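Local structure of 3-dehydroquinate dehydratase (Aquifex aeolicus, 2EGZ) at residues B[48-51]-B[55-58]; B[63-68]-B[88-93]; B[151-156]-B[169-174]; B[133-138]-B[165-170]. The protein catalyses the cis-dehydration of 3-dehydroquinate to 3-dehydroshikimate through a Schiff base, the third step of the chorismate pathway to aromatic amino acids. All blocks are in the same frame, centred on the assembly; numbering follows the deposited sequence.

Contact 1 of 4, residues B[48-51]-B[55-58]; sequences EVHS and KTIL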
# COMPACT_ATOMS: atom_id res chain seq x y z
N GLU B 48 20.68 14.19 -20.50
CA GLU B 48 20.55 15.61 -20.79
C GLU B 48 20.65 16.43 -19.50
O GLU B 48 21.19 17.53 -19.48
CB GLU B 48 19.22 15.90 -21.48
CG GLU B 48 19.24 17.18 -22.31
CD GLU B 48 17.87 17.55 -22.87
OE1 GLU B 48 17.11 16.64 -23.26
OE2 GLU B 48 17.57 18.76 -22.94
N VAL B 49 20.12 15.88 -18.41
CA VAL B 49 20.19 16.58 -17.13
C VAL B 49 21.64 16.66 -16.70
O VAL B 49 22.12 17.71 -16.27
CB VAL B 49 19.39 15.83 -16.05
CG1 VAL B 49 19.54 16.54 -14.72
CG2 VAL B 49 17.93 15.76 -16.45
N HIS B 50 22.34 15.54 -16.82
CA HIS B 50 23.75 15.48 -16.45
C HIS B 50 24.56 16.42 -17.34
O HIS B 50 25.54 17.03 -16.88
CB HIS B 50 24.27 14.05 -16.58
CG HIS B 50 23.80 13.14 -15.49
ND1 HIS B 50 23.66 11.79 -15.66
CD2 HIS B 50 23.48 13.39 -14.20
CE1 HIS B 50 23.27 11.24 -14.52
NE2 HIS B 50 23.15 12.19 -13.62
N SER B 51 24.17 16.54 -18.60
CA SER B 51 24.88 17.41 -19.53
C SER B 51 24.82 18.87 -19.08
O SER B 51 25.68 19.67 -19.44
CB SER B 51 24.28 17.29 -20.94
OG SER B 51 24.49 15.99 -21.46
N LYS B 55 22.16 16.84 -10.95
CA LYS B 55 21.99 15.44 -10.57
C LYS B 55 20.56 15.02 -10.86
O LYS B 55 19.69 15.86 -11.04
CB LYS B 55 22.30 15.24 -9.09
CG LYS B 55 23.79 15.27 -8.79
CD LYS B 55 24.05 15.06 -7.31
CE LYS B 55 25.53 15.00 -7.02
NZ LYS B 55 26.17 13.84 -7.70
N THR B 56 20.33 13.71 -10.89
CA THR B 56 19.00 13.19 -11.18
C THR B 56 18.46 12.25 -10.13
O THR B 56 19.20 11.61 -9.39
CB THR B 56 19.00 12.38 -12.49
OG1 THR B 56 19.89 11.26 -12.36
CG2 THR B 56 19.44 13.24 -13.66
N ILE B 57 17.13 12.19 -10.07
CA ILE B 57 16.42 11.26 -9.20
C ILE B 57 15.53 10.54 -10.20
O ILE B 57 14.75 11.16 -10.92
CB ILE B 57 15.50 11.95 -8.16
CG1 ILE B 57 16.34 12.64 -7.08
CG2 ILE B 57 14.61 10.91 -7.50
CD1 ILE B 57 15.50 13.47 -6.11
N LEU B 58 15.68 9.22 -10.28
CA LEU B 58 14.88 8.41 -11.18
C LEU B 58 13.66 7.93 -10.41
O LEU B 58 13.78 7.09 -9.51
CB LEU B 58 15.69 7.21 -11.68
CG LEU B 58 14.95 6.16 -12.52
CD1 LEU B 58 14.48 6.79 -13.83
CD2 LEU B 58 15.88 4.99 -12.80
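His50 and Lys55, whose CA atoms lie 6.1 Å apart, bring the last turn of a helix close to the start of a strand only a few residues later in the chain. No hydrogen bond joins 48-51 to 55-58; side-chain packing on Thr56 makes the contact. Its methyl, CG2, meets two helix residues, from directions about at right angles. Val49 packs tightly, with CG1 3.5 Å from Thr56 CG2. CG1 of that valine stands anti to its own backbone N (chi1 177°), which aims it at the strand, where it also comes near Lys55 O. The imidazole of His50 offers a face: Thr56 CG2 sits over the ring, off-centre, 4.3 Å from its centroid and 30° off the ring normal, a CH-pi contact. The edge of the same ring is turned to Lys55 CA. His50 NE2 and Thr56 OG1 lie 3.6 Å apart, yet each has its own mate: NE2 bonds to OD2 of Asp85, and OG1 to the hydroxyl of Ser84. Asp85 OD2 also takes the backbone N-H of Thr56, so a single carboxylate oxygen links the helix end to the strand start. With an alanine in place of His50, Asp85 OD2 would probably lose one of these two donors and the Thr56 methyl the ring that covers it. Val49 reaches on to Val27 and packs near Leu29 of the adjacent strand. The whole is the tight return from helix 39-51 into strand 55-59 that completes one beta-alpha-beta unit of a TIM barrel.

Contact 2 of 4, residues B[63-68]-B[88-93]; sequences PEEGGR and DIELSS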
# COMPACT_ATOMS: atom_id res chain seq x y z
N PRO B 63 1.13 3.53 -9.03
CA PRO B 63 -0.20 4.13 -8.99
C PRO B 63 -0.80 4.29 -7.58
O PRO B 63 -1.53 5.25 -7.33
CB PRO B 63 -1.03 3.19 -9.87
CG PRO B 63 -0.32 1.87 -9.73
CD PRO B 63 1.13 2.28 -9.80
N GLU B 64 -0.47 3.37 -6.68
CA GLU B 64 -1.00 3.45 -5.31
C GLU B 64 -0.46 4.64 -4.53
O GLU B 64 -1.09 5.08 -3.56
CB GLU B 64 -0.70 2.16 -4.54
CG GLU B 64 0.72 1.65 -4.71
CD GLU B 64 0.88 0.77 -5.93
OE1 GLU B 64 0.22 1.03 -6.95
OE2 GLU B 64 1.69 -0.19 -5.88
N GLU B 65 0.69 5.16 -4.93
CA GLU B 65 1.25 6.30 -4.22
C GLU B 65 1.36 7.57 -5.07
O GLU B 65 2.36 8.29 -5.01
CB GLU B 65 2.60 5.93 -3.59
CG GLU B 65 2.41 4.97 -2.41
CD GLU B 65 3.65 4.80 -1.55
OE1 GLU B 65 4.30 5.81 -1.22
OE2 GLU B 65 3.96 3.64 -1.19
N GLY B 66 0.32 7.83 -5.85
CA GLY B 66 0.28 9.03 -6.67
C GLY B 66 0.86 8.96 -8.07
O GLY B 66 0.96 9.99 -8.75
N GLY B 67 1.23 7.77 -8.53
CA GLY B 67 1.79 7.66 -9.86
C GLY B 67 0.87 6.96 -10.83
O GLY B 67 -0.35 7.11 -10.76
N ARG B 68 1.45 6.20 -11.74
CA ARG B 68 0.68 5.47 -12.74
C ARG B 68 1.45 4.20 -13.10
O ARG B 68 2.67 4.16 -12.99
CB ARG B 68 0.48 6.33 -13.98
N ASP B 88 14.36 6.69 -6.67
CA ASP B 88 13.33 6.73 -5.64
C ASP B 88 12.37 5.57 -5.87
O ASP B 88 11.70 5.51 -6.90
CB ASP B 88 12.56 8.06 -5.71
CG ASP B 88 11.48 8.19 -4.65
OD1 ASP B 88 10.82 7.17 -4.34
OD2 ASP B 88 11.27 9.31 -4.12
N ILE B 89 12.32 4.64 -4.92
CA ILE B 89 11.43 3.49 -5.01
C ILE B 89 10.53 3.54 -3.77
O ILE B 89 10.97 3.95 -2.70
CB ILE B 89 12.22 2.16 -5.05
CG1 ILE B 89 11.26 0.97 -5.21
CG2 ILE B 89 13.05 2.01 -3.79
CD1 ILE B 89 10.49 0.98 -6.52
N GLU B 90 9.27 3.15 -3.92
CA GLU B 90 8.35 3.17 -2.78
C GLU B 90 8.64 2.02 -1.82
O GLU B 90 8.96 0.91 -2.25
CB GLU B 90 6.89 3.06 -3.24
CG GLU B 90 6.43 4.07 -4.29
CD GLU B 90 6.99 3.79 -5.67
OE1 GLU B 90 7.32 2.61 -5.96
OE2 GLU B 90 7.09 4.74 -6.47
N LEU B 91 8.53 2.30 -0.53
CA LEU B 91 8.76 1.27 0.48
C LEU B 91 7.74 0.16 0.25
O LEU B 91 8.01 -1.01 0.52
CB LEU B 91 8.57 1.85 1.89
CG LEU B 91 8.65 0.90 3.09
CD1 LEU B 91 10.01 0.23 3.16
CD2 LEU B 91 8.39 1.68 4.37
N SER B 92 6.57 0.54 -0.25
CA SER B 92 5.49 -0.42 -0.50
C SER B 92 5.77 -1.39 -1.65
O SER B 92 5.09 -2.41 -1.78
CB SER B 92 4.17 0.33 -0.75
OG SER B 92 4.27 1.22 -1.84
N SER B 93 6.77 -1.07 -2.49
CA SER B 93 7.14 -1.95 -3.60
C SER B 93 8.25 -2.87 -3.09
O SER B 93 9.36 -2.89 -3.63
CB SER B 93 7.64 -1.13 -4.79
OG SER B 93 6.64 -0.25 -5.27
O HOH W 1 5.73 3.22 0.56
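Beside the active site, Glu65 and Ser92 tie together two loops that follow neighbouring strands of the TIM barrel at their C-terminal ends, where this fold carries its catalytic groups. Ser92 OG donates a short bond of 2.5 Å to Glu65 OE2, meeting that oxygen on its anti side, 22° out of the carboxylate plane. A water gives a second hydrogen bond to Glu65 OE2 and accepts one from Ser92 N at 2.9 Å, so Ser92 is bound to the carboxylate both directly and through solvent. The other oxygen, OE1, takes the backbone N-H of His116, the catalytic proton donor/acceptor, and both ends of the carboxylate are thereby fixed. A glutamine at Glu65 would probably cost at least one of these bonds, since its amide nitrogen cannot accept the N-H of His116 or the proton of Ser92. Glu90 passes Glu65 in the opposite direction, its CB 3.6 Å from Glu65 OE2, while a bend at chi2 (74°) carries its own carboxylate off to the N-H of Ser62 and close to the substrate-binding Arg61. Arg61 in turn bonds to Glu65 O. A type I turn, closed by Ser93 N to Glu90 O, leads from strand 86-90 into helix 94-107; Ile89 and Leu91 pack on that helix and on strand 110-117, and Asp88 lies against strand 55-59.

Contact 3 of 4, residues B[151-156]-B[169-174]; sequences EDVARL and LISMGD
Van der Waals packing of Val153 and Leu156 on Ser171 carries most of this contact, in which helix 151-156 runs almost antiparallel to strand 169-172, at 170° with 8.9 Å between the axes. Leu156 CD2 comes within 3.2 Å of Ser171 OG, a close approach of a methyl to a hydroxyl, and lies over the backbone near Ile170 O as well. The leucine reaches the strand because its CG stands anti to the backbone N (chi1 172°), and it packs further on Ile143, Val145 and Ile127. Val153 lies along the other part of the serine, with CG2 4.1 Å from Ser171 CB and CG1 near the hydroxyl. The small Ser171 is consistent with the close approach here: its CA is 6.0 Å from that of Val153.

The polar link is indirect. One water donates to Asp152 O and is hydrogen-bonded to Ser171 OG at 2.8 Å, so the buried hydroxyl finds a partner between helix and strand. Asp152 O also accepts the helical bond from Leu156 N.

Charges stay on the helix, where Arg155 NH1 makes a weak salt bridge of 3.3 Å to Asp152 OD1; the guanidinium is held besides by Thr121 O, Pro122 O and Asn124.

Ile170 turns the other way, into the barrel, where it neighbours the Schiff-base Lys142, the substrate-binding Arg180 and a bound tartaric acid, probably from the crystallisation liquor. Helix outside and pocket within is the layering of a (beta/alpha)8 barrel, here in the unit of strand 140-146, helix 150-160 and strand 168-172.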
# COMPACT_ATOMS: atom_id res chain seq x y z
N GLU B 151 0.08 21.31 14.02
CA GLU B 151 0.53 20.27 14.95
C GLU B 151 1.10 19.07 14.18
O GLU B 151 2.06 18.44 14.62
CB GLU B 151 -0.64 19.77 15.81
CG GLU B 151 -1.63 20.84 16.26
CD GLU B 151 -1.02 21.84 17.22
OE1 GLU B 151 -0.32 21.41 18.16
OE2 GLU B 151 -1.26 23.06 17.05
N ASP B 152 0.49 18.75 13.03
CA ASP B 152 0.94 17.63 12.21
C ASP B 152 2.34 17.87 11.66
O ASP B 152 3.11 16.92 11.46
CB ASP B 152 -0.01 17.40 11.02
CG ASP B 152 -1.26 16.63 11.39
OD1 ASP B 152 -1.27 15.94 12.43
OD2 ASP B 152 -2.24 16.71 10.61
N VAL B 153 2.66 19.13 11.40
CA VAL B 153 3.98 19.48 10.87
C VAL B 153 5.01 19.32 11.97
O VAL B 153 6.02 18.65 11.79
CB VAL B 153 4.00 20.95 10.38
CG1 VAL B 153 5.36 21.26 9.75
CG2 VAL B 153 2.88 21.18 9.38
N ALA B 154 4.74 19.94 13.12
CA ALA B 154 5.65 19.85 14.25
C ALA B 154 5.90 18.39 14.62
O ALA B 154 7.03 18.00 14.89
CB ALA B 154 5.04 20.61 15.44
N ARG B 155 4.83 17.59 14.62
CA ARG B 155 4.92 16.18 14.97
C ARG B 155 5.82 15.39 14.02
O ARG B 155 6.70 14.65 14.45
CB ARG B 155 3.52 15.57 15.02
CG ARG B 155 3.44 14.18 15.66
CD ARG B 155 2.01 13.87 16.09
NE ARG B 155 1.07 13.87 14.97
CZ ARG B 155 0.96 12.89 14.08
NH1 ARG B 155 0.08 12.98 13.10
NH2 ARG B 155 1.74 11.82 14.16
N LEU B 156 5.60 15.55 12.72
CA LEU B 156 6.41 14.84 11.73
C LEU B 156 7.89 15.17 11.93
O LEU B 156 8.74 14.28 11.94
CB LEU B 156 6.01 15.23 10.30
CG LEU B 156 6.94 14.69 9.20
CD1 LEU B 156 6.87 13.16 9.19
CD2 LEU B 156 6.55 15.26 7.84
N LEU B 169 12.06 14.78 4.62
CA LEU B 169 10.78 15.00 5.28
C LEU B 169 9.97 16.07 4.59
O LEU B 169 10.47 17.18 4.36
CB LEU B 169 11.02 15.41 6.72
CG LEU B 169 11.87 14.42 7.52
CD1 LEU B 169 12.20 15.02 8.87
CD2 LEU B 169 11.11 13.11 7.66
N ILE B 170 8.72 15.76 4.28
CA ILE B 170 7.86 16.73 3.63
C ILE B 170 6.44 16.68 4.16
O ILE B 170 5.79 15.63 4.14
CB ILE B 170 7.77 16.47 2.10
CG1 ILE B 170 9.17 16.49 1.49
CG2 ILE B 170 6.91 17.53 1.44
CD1 ILE B 170 9.23 15.95 0.09
N SER B 171 5.96 17.82 4.68
CA SER B 171 4.58 17.91 5.14
C SER B 171 3.91 18.63 3.98
O SER B 171 4.16 19.81 3.74
CB SER B 171 4.47 18.77 6.41
OG SER B 171 4.99 18.09 7.53
N MET B 172 3.07 17.90 3.23
CA MET B 172 2.38 18.48 2.08
C MET B 172 1.18 19.31 2.51
O MET B 172 0.69 19.19 3.64
CB MET B 172 1.93 17.36 1.13
CG MET B 172 3.07 16.51 0.56
SD MET B 172 2.57 15.22 -0.64
CE MET B 172 1.65 14.09 0.44
N GLY B 173 0.72 20.18 1.62
CA GLY B 173 -0.43 21.02 1.94
C GLY B 173 -0.03 22.39 2.42
O GLY B 173 1.15 22.66 2.66
N ASP B 174 -1.01 23.28 2.58
CA ASP B 174 -0.72 24.63 3.02
C ASP B 174 -0.10 24.70 4.41
O ASP B 174 0.80 25.50 4.65
CB ASP B 174 -1.99 25.50 2.98
CG ASP B 174 -3.20 24.82 3.59
OD1 ASP B 174 -3.06 24.21 4.67
OD2 ASP B 174 -4.30 24.91 3.00
O HOH W 2 3.02 16.43 8.65

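Contact 4 of 4, residues B[133-138]-B[165-170]; sequences EGYRYG and GEKILI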
# COMPACT_ATOMS: atom_id res chain seq x y z
N GLU B 133 12.52 1.19 8.40
CA GLU B 133 12.54 0.26 7.28
C GLU B 133 13.41 0.81 6.16
O GLU B 133 14.16 0.07 5.52
CB GLU B 133 11.12 0.00 6.76
CG GLU B 133 10.30 -0.87 7.68
CD GLU B 133 10.82 -2.29 7.73
OE1 GLU B 133 10.58 -3.04 6.76
OE2 GLU B 133 11.47 -2.66 8.73
N GLY B 134 13.33 2.12 5.94
CA GLY B 134 14.14 2.73 4.91
C GLY B 134 15.62 2.48 5.16
O GLY B 134 16.37 2.15 4.24
N TYR B 135 16.05 2.63 6.41
CA TYR B 135 17.45 2.42 6.76
C TYR B 135 17.80 0.94 6.70
O TYR B 135 18.91 0.57 6.33
CB TYR B 135 17.74 2.96 8.16
CG TYR B 135 17.65 4.47 8.26
CD1 TYR B 135 18.37 5.28 7.38
CD2 TYR B 135 16.85 5.08 9.22
CE1 TYR B 135 18.28 6.67 7.45
CE2 TYR B 135 16.76 6.47 9.31
CZ TYR B 135 17.48 7.25 8.42
OH TYR B 135 17.39 8.62 8.49
N ARG B 136 16.84 0.09 7.06
CA ARG B 136 17.04 -1.35 7.05
C ARG B 136 17.28 -1.86 5.63
O ARG B 136 18.03 -2.82 5.44
CB ARG B 136 15.83 -2.05 7.67
CG ARG B 136 15.81 -3.57 7.55
CD ARG B 136 14.72 -4.17 8.43
NE ARG B 136 14.41 -5.56 8.09
CZ ARG B 136 13.42 -5.93 7.28
NH1 ARG B 136 12.63 -5.02 6.73
NH2 ARG B 136 13.22 -7.22 7.03
N TYR B 137 16.65 -1.23 4.64
CA TYR B 137 16.82 -1.64 3.25
C TYR B 137 17.96 -0.88 2.57
O TYR B 137 18.12 -0.95 1.35
CB TYR B 137 15.52 -1.44 2.46
CG TYR B 137 14.49 -2.51 2.70
CD1 TYR B 137 14.59 -3.75 2.06
CD2 TYR B 137 13.43 -2.31 3.57
CE1 TYR B 137 13.65 -4.76 2.29
CE2 TYR B 137 12.48 -3.30 3.81
CZ TYR B 137 12.60 -4.52 3.17
OH TYR B 137 11.66 -5.51 3.40
N GLY B 138 18.73 -0.14 3.38
CA GLY B 138 19.87 0.60 2.87
C GLY B 138 19.63 1.86 2.06
O GLY B 138 20.48 2.25 1.26
N GLY B 165 19.65 9.62 11.32
CA GLY B 165 20.09 9.41 9.96
C GLY B 165 19.58 10.47 9.00
O GLY B 165 18.63 11.19 9.32
N GLU B 166 20.22 10.59 7.85
CA GLU B 166 19.76 11.57 6.89
C GLU B 166 18.47 11.00 6.31
O GLU B 166 18.33 9.78 6.15
CB GLU B 166 20.80 11.83 5.80
CG GLU B 166 21.20 10.65 4.96
CD GLU B 166 22.31 11.01 3.99
OE1 GLU B 166 23.35 11.52 4.45
OE2 GLU B 166 22.14 10.80 2.77
N LYS B 167 17.53 11.88 6.02
CA LYS B 167 16.24 11.47 5.51
C LYS B 167 15.67 12.62 4.70
O LYS B 167 16.34 13.64 4.51
CB LYS B 167 15.31 11.17 6.69
CG LYS B 167 15.31 12.27 7.76
CD LYS B 167 14.51 11.87 9.00
CE LYS B 167 15.16 10.76 9.81
NZ LYS B 167 16.29 11.23 10.67
N ILE B 168 14.44 12.46 4.23
CA ILE B 168 13.75 13.50 3.46
C ILE B 168 12.37 13.60 4.08
O ILE B 168 11.61 12.63 4.09
CB ILE B 168 13.64 13.11 1.98
CG1 ILE B 168 15.04 13.02 1.36
CG2 ILE B 168 12.76 14.12 1.24
CD1 ILE B 168 15.07 12.33 -0.01
N LEU B 169 12.06 14.78 4.62
CA LEU B 169 10.78 15.00 5.28
C LEU B 169 9.97 16.07 4.59
O LEU B 169 10.47 17.18 4.36
CB LEU B 169 11.02 15.41 6.72
CG LEU B 169 11.87 14.42 7.52
CD1 LEU B 169 12.20 15.02 8.87
CD2 LEU B 169 11.11 13.11 7.66
N ILE B 170 8.72 15.76 4.28
CA ILE B 170 7.86 16.73 3.63
C ILE B 170 6.44 16.68 4.16
O ILE B 170 5.79 15.63 4.14
CB ILE B 170 7.77 16.47 2.10
CG1 ILE B 170 9.17 16.49 1.49
CG2 ILE B 170 6.91 17.53 1.44
CD1 ILE B 170 9.23 15.95 0.09
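The ring of Tyr135 meets 165-170 with its hydroxyl end: Glu166 O and Lys167 CE both lie at its edge, near the ring plane, while Gly165 CA approaches CZ obliquely at 3.7 Å. The tyrosine side chain also touches Pro141 and Val163. The setting is the N-terminal end of the TIM barrel, where the close of helix 124-136 faces the turn that leads into strand 168-172. That helix stops in a Schellman motif, with Gly138 as its C-prime residue at positive phi, Gly139 N bonded to Gly134 O and Gly138 N to Tyr135 O; Tyr135 stands in this last turn. Its CG is anti to the carbonyl carbon (chi1 -67°), which sends the ring outward from the helix toward the turn. There Tyr135 OH donates to Glu166 O at 2.8 Å, coming from above the carbonyl plane, 70° out of it, and not onto a lone pair. Glu166 takes part through its backbone, with CB directed away from the helix. Gly165 gives the phenol its room: a CB at this position would fall 2.5 Å from Tyr135 CZ, and at these backbone angles a side chain would also press on the carbonyl O of the residue before. Lys167 completes the surroundings of the hydroxyl, its CE packed against Tyr135 OH at 3.4 Å. Bends at chi3 and chi4 curl this buried lysine back over its own turn, where Val163 O takes one bond from the ammonium and Ser160 O a weak one. Lys167 NZ closes the loop on itself by donating to Gly165 O at 2.7 Å, tilted 20° from the carbonyl plane.

How the contacts relate
All four contacts belong to one TIM barrel and follow its single parallel sheet. Contacts 1 and 2 use neighbouring strands, 55-59 and 86-90, joined by a probable hydrogen bond from Asp88 N to Leu58 O at 2.9 Å. Contact 2 also meets contact 4, where Leu91 CD1 packs on Glu133 CB at 3.8 Å. Contacts 3 and 4 share Leu169 and Ile170. Contacts 1 and 3, centres about 28 Å apart, lie on opposite sides of the chain's centre. The Glu65 side chain of contact 2 is about 3 Å from that of His116, and Ile170 of contact 3 about 4 Å from those of Lys142 and Arg180 (nearest atoms); contacts 1 and 4 lie at the other, N-terminal end of the strands.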